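Long-range contact in Emp46p (Saccharomyces cerevisiae, PDB 2A6V), which serves as a calcium-independent, carbohydrate-recognising cargo receptor involved in the secretion of glycoproteins: residues 6-18 and 211-223. Numbering follows the deposited sequence.
Sequences KWNKGYSLPNLLE and EILKMKLYDGVIE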
# COMPACT_ATOMS: atom_id res chain seq x y z
N LYS A 6 -8.73 9.99 17.54
CA LYS A 6 -7.52 10.48 16.84
C LYS A 6 -7.46 9.97 15.39
O LYS A 6 -7.34 10.77 14.46
CB LYS A 6 -6.25 10.09 17.60
CG LYS A 6 -5.03 10.99 17.34
CD LYS A 6 -5.44 12.43 17.08
CE LYS A 6 -4.27 13.38 17.10
NZ LYS A 6 -3.98 13.82 15.71
N TRP A 7 -7.54 8.66 15.17
CA TRP A 7 -7.62 8.19 13.80
C TRP A 7 -9.06 8.21 13.30
O TRP A 7 -10.01 8.15 14.09
CB TRP A 7 -6.96 6.83 13.60
CG TRP A 7 -7.63 5.71 14.30
CD1 TRP A 7 -8.71 5.00 13.87
CD2 TRP A 7 -7.25 5.14 15.56
NE1 TRP A 7 -9.04 4.04 14.79
CE2 TRP A 7 -8.15 4.10 15.84
CE3 TRP A 7 -6.23 5.41 16.48
CZ2 TRP A 7 -8.08 3.32 17.00
CZ3 TRP A 7 -6.15 4.64 17.64
CH2 TRP A 7 -7.07 3.61 17.88
N ASN A 8 -9.19 8.32 11.99
CA ASN A 8 -10.45 8.39 11.32
C ASN A 8 -10.93 6.96 11.10
O ASN A 8 -10.45 6.27 10.21
CB ASN A 8 -10.24 9.13 10.00
CG ASN A 8 -11.52 9.34 9.23
OD1 ASN A 8 -12.48 8.57 9.36
ND2 ASN A 8 -11.54 10.35 8.39
N LYS A 9 -11.89 6.53 11.92
CA LYS A 9 -12.38 5.15 11.91
C LYS A 9 -12.93 4.74 10.56
O LYS A 9 -12.74 3.61 10.13
CB LYS A 9 -13.46 4.95 12.97
CG LYS A 9 -12.91 4.93 14.38
CD LYS A 9 -14.03 4.78 15.39
CE LYS A 9 -13.51 4.25 16.71
NZ LYS A 9 -12.50 5.17 17.28
N GLY A 10 -13.61 5.68 9.90
CA GLY A 10 -14.21 5.42 8.60
C GLY A 10 -13.24 5.09 7.48
O GLY A 10 -13.61 4.43 6.51
N TYR A 11 -11.99 5.54 7.62
CA TYR A 11 -10.95 5.25 6.64
C TYR A 11 -9.79 4.45 7.23
O TYR A 11 -8.65 4.52 6.76
CB TYR A 11 -10.44 6.57 6.07
CG TYR A 11 -11.45 7.29 5.19
CD1 TYR A 11 -11.42 7.12 3.82
CD2 TYR A 11 -12.42 8.12 5.73
CE1 TYR A 11 -12.34 7.76 2.99
CE2 TYR A 11 -13.34 8.77 4.91
CZ TYR A 11 -13.30 8.59 3.55
OH TYR A 11 -14.22 9.26 2.75
N SER A 12 -10.07 3.67 8.27
CA SER A 12 -9.10 2.78 8.89
C SER A 12 -9.60 1.36 8.93
O SER A 12 -10.79 1.10 8.70
CB SER A 12 -8.78 3.24 10.32
OG SER A 12 -8.34 4.58 10.36
N LEU A 13 -8.70 0.42 9.13
CA LEU A 13 -9.09 -0.94 9.48
C LEU A 13 -9.44 -0.95 10.95
O LEU A 13 -8.80 -0.26 11.75
CB LEU A 13 -7.97 -1.95 9.21
CG LEU A 13 -7.79 -2.40 7.77
CD1 LEU A 13 -6.52 -3.24 7.63
CD2 LEU A 13 -9.05 -3.17 7.23
N PRO A 14 -10.41 -1.76 11.33
CA PRO A 14 -10.69 -1.95 12.75
C PRO A 14 -9.55 -2.77 13.34
O PRO A 14 -8.72 -3.31 12.59
CB PRO A 14 -12.00 -2.75 12.74
CG PRO A 14 -11.92 -3.54 11.52
CD PRO A 14 -11.25 -2.63 10.49
N ASN A 15 -9.49 -2.88 14.65
CA ASN A 15 -8.49 -3.75 15.23
C ASN A 15 -8.87 -5.16 14.79
O ASN A 15 -9.91 -5.67 15.15
CB ASN A 15 -8.40 -3.60 16.74
CG ASN A 15 -7.41 -4.55 17.33
OD1 ASN A 15 -7.67 -5.75 17.39
ND2 ASN A 15 -6.25 -4.05 17.72
N LEU A 16 -8.05 -5.76 13.95
CA LEU A 16 -8.40 -7.00 13.29
C LEU A 16 -8.57 -8.17 14.23
O LEU A 16 -9.38 -9.04 14.01
CB LEU A 16 -7.36 -7.36 12.24
CG LEU A 16 -7.23 -6.36 11.11
CD1 LEU A 16 -6.15 -6.83 10.18
CD2 LEU A 16 -8.56 -6.15 10.40
N LEU A 17 -7.74 -8.20 15.27
CA LEU A 17 -7.81 -9.29 16.22
C LEU A 17 -9.12 -9.24 16.97
O LEU A 17 -9.72 -10.28 17.22
CB LEU A 17 -6.65 -9.21 17.20
CG LEU A 17 -6.54 -10.40 18.14
CD1 LEU A 17 -6.36 -11.71 17.41
CD2 LEU A 17 -5.40 -10.15 19.08
N GLU A 18 -9.57 -8.03 17.29
CA GLU A 18 -10.74 -7.81 18.13
C GLU A 18 -12.06 -7.89 17.36
O GLU A 18 -13.13 -7.79 17.96
CB GLU A 18 -10.64 -6.45 18.83
CG GLU A 18 -9.55 -6.40 19.89
CD GLU A 18 -9.23 -4.98 20.33
OE1 GLU A 18 -8.04 -4.69 20.55
OE2 GLU A 18 -10.16 -4.15 20.43
N GLU A 211 1.23 -9.85 4.30
CA GLU A 211 0.20 -9.74 5.35
C GLU A 211 0.02 -8.31 5.81
O GLU A 211 0.98 -7.56 5.90
CB GLU A 211 0.56 -10.61 6.53
CG GLU A 211 0.93 -12.03 6.12
CD GLU A 211 1.18 -12.98 7.27
OE1 GLU A 211 1.09 -12.56 8.44
OE2 GLU A 211 1.44 -14.17 7.00
N ILE A 212 -1.23 -7.94 6.11
CA ILE A 212 -1.59 -6.63 6.66
C ILE A 212 -2.12 -6.83 8.09
O ILE A 212 -3.13 -7.52 8.28
CB ILE A 212 -2.63 -5.92 5.77
CG1 ILE A 212 -2.11 -5.74 4.33
CG2 ILE A 212 -3.03 -4.61 6.37
CD1 ILE A 212 -0.90 -4.81 4.19
N LEU A 213 -1.48 -6.21 9.06
CA LEU A 213 -1.86 -6.36 10.46
C LEU A 213 -2.70 -5.20 10.97
O LEU A 213 -3.53 -5.37 11.87
CB LEU A 213 -0.62 -6.50 11.34
CG LEU A 213 -0.02 -7.91 11.38
CD1 LEU A 213 0.54 -8.34 10.06
CD2 LEU A 213 1.03 -7.93 12.48
N LYS A 214 -2.50 -4.00 10.41
CA LYS A 214 -3.16 -2.79 10.89
C LYS A 214 -3.13 -1.75 9.78
O LYS A 214 -2.26 -1.75 8.90
CB LYS A 214 -2.48 -2.25 12.14
CG LYS A 214 -3.14 -1.10 12.83
CD LYS A 214 -2.51 -0.83 14.25
CE LYS A 214 -1.06 -1.24 14.39
NZ LYS A 214 -0.47 -0.79 15.70
N MET A 215 -4.13 -0.89 9.78
CA MET A 215 -4.11 0.30 8.93
C MET A 215 -4.91 1.41 9.58
O MET A 215 -6.04 1.19 10.01
CB MET A 215 -4.64 0.01 7.52
CG MET A 215 -4.61 1.23 6.56
SD MET A 215 -6.02 2.35 6.80
CE MET A 215 -5.74 3.55 5.56
N LYS A 216 -4.31 2.58 9.72
CA LYS A 216 -4.96 3.75 10.30
C LYS A 216 -4.74 4.94 9.40
O LYS A 216 -3.65 5.12 8.84
CB LYS A 216 -4.38 4.08 11.67
CG LYS A 216 -4.63 3.05 12.74
CD LYS A 216 -4.03 3.48 14.08
CE LYS A 216 -4.35 2.49 15.19
NZ LYS A 216 -3.53 2.72 16.42
N LEU A 217 -5.76 5.76 9.24
CA LEU A 217 -5.63 7.05 8.60
C LEU A 217 -5.96 8.10 9.64
O LEU A 217 -6.87 7.91 10.44
CB LEU A 217 -6.55 7.19 7.38
CG LEU A 217 -6.55 8.57 6.70
CD1 LEU A 217 -6.83 8.43 5.23
CD2 LEU A 217 -7.54 9.59 7.34
N TYR A 218 -5.22 9.21 9.62
CA TYR A 218 -5.46 10.35 10.50
C TYR A 218 -5.66 11.59 9.64
O TYR A 218 -4.96 11.81 8.66
CB TYR A 218 -4.27 10.60 11.45
CG TYR A 218 -3.82 9.45 12.31
CD1 TYR A 218 -4.10 9.41 13.67
CD2 TYR A 218 -3.09 8.39 11.76
CE1 TYR A 218 -3.67 8.34 14.46
CE2 TYR A 218 -2.66 7.34 12.53
CZ TYR A 218 -2.95 7.31 13.87
OH TYR A 218 -2.52 6.23 14.62
N ASP A 219 -6.59 12.43 10.05
CA ASP A 219 -6.92 13.64 9.32
C ASP A 219 -5.93 14.76 9.68
O ASP A 219 -6.31 15.91 9.86
CB ASP A 219 -8.34 14.11 9.67
CG ASP A 219 -9.44 13.16 9.21
OD1 ASP A 219 -9.27 12.40 8.23
OD2 ASP A 219 -10.55 13.13 9.78
N GLY A 220 -4.65 14.41 9.79
CA GLY A 220 -3.63 15.39 10.10
C GLY A 220 -2.24 14.77 10.15
O GLY A 220 -2.08 13.56 9.97
N VAL A 221 -1.24 15.63 10.34
CA VAL A 221 0.14 15.22 10.53
C VAL A 221 0.34 14.94 12.00
O VAL A 221 0.12 15.82 12.84
CB VAL A 221 1.12 16.35 10.15
CG1 VAL A 221 2.56 15.86 10.27
CG2 VAL A 221 0.81 16.90 8.75
N ILE A 222 0.77 13.73 12.32
CA ILE A 222 0.88 13.31 13.70
C ILE A 222 2.30 13.54 14.23
O ILE A 222 3.27 13.46 13.47
CB ILE A 222 0.43 11.83 13.87
CG1 ILE A 222 1.34 10.86 13.11
CG2 ILE A 222 -1.03 11.66 13.40
CD1 ILE A 222 1.02 9.41 13.37
N GLU A 223 2.40 13.82 15.52
CA GLU A 223 3.70 14.07 16.15
C GLU A 223 4.62 12.85 16.05
O GLU A 223 5.81 12.99 15.79
CB GLU A 223 3.53 14.48 17.63
CG GLU A 223 3.02 13.38 18.55
CD GLU A 223 2.11 13.90 19.66
OE1 GLU A 223 2.42 14.96 20.24
OE2 GLU A 223 1.08 13.24 19.95
O HOH W 1 -8.19 11.80 12.34
O HOH W 2 -6.11 -1.50 12.08
O HOH W 3 -5.46 -4.04 13.42
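Trp7 and Leu217, with Leu13 farther along, bury the most surface where the N-terminal segment 6-18 runs beside strand 209-218 in the beta sandwich of this legume-like lectin domain. The case illustrates how a chain with little regular structure can still accompany a strand: backbone bonds set its course, and side chains fill in on both faces of the sheet.

On the outer face the indole of Trp7 lies across the end of Lys216. The outstretched lysine chain brings CE over the six-membered ring, 3.7 Å from its centroid and 13° off the normal, while NZ sits off-centre in a cation-pi contact. Trp7 has CG between its backbone N and carbonyl carbon (chi1 66°), which turns the indole toward Lys216. Trp7 CB, placed by the backbone, lies over one face of the Tyr218 ring; Ile222 CG2 covers the opposite face.

Leu217 points into the sandwich, where it also meets Ile197 of the facing sheet. Its CD2 packs 3.8 Å from Asn8 CB and its CD1 against Tyr11 CB, whereas the hydroxyl of Tyr11 is bound by the backbone of Glu59. The Leu217 backbone is held at both ends: its O accepts from Asn8 N at 2.8 Å, and its N gives a nearly straight bond to Ser12 OG. That hydroxyl in turn donates to Asn8 O, approaching from the face opposite to Tyr11 N.

Leu13 continues inward, its CD1 touching Met215 CB at 3.8 Å and Ile212 CG2, beside Phe42 of strand 41-43, while Leu13 N donates to Met215 O at 2.9 Å. Just past the C-terminal end of the strand, Asp219 OD1, also bound by Tyr60, takes a bond from Asn8 ND2 at 3.1 Å on its syn side, the amide and carboxylate planes standing 85° apart.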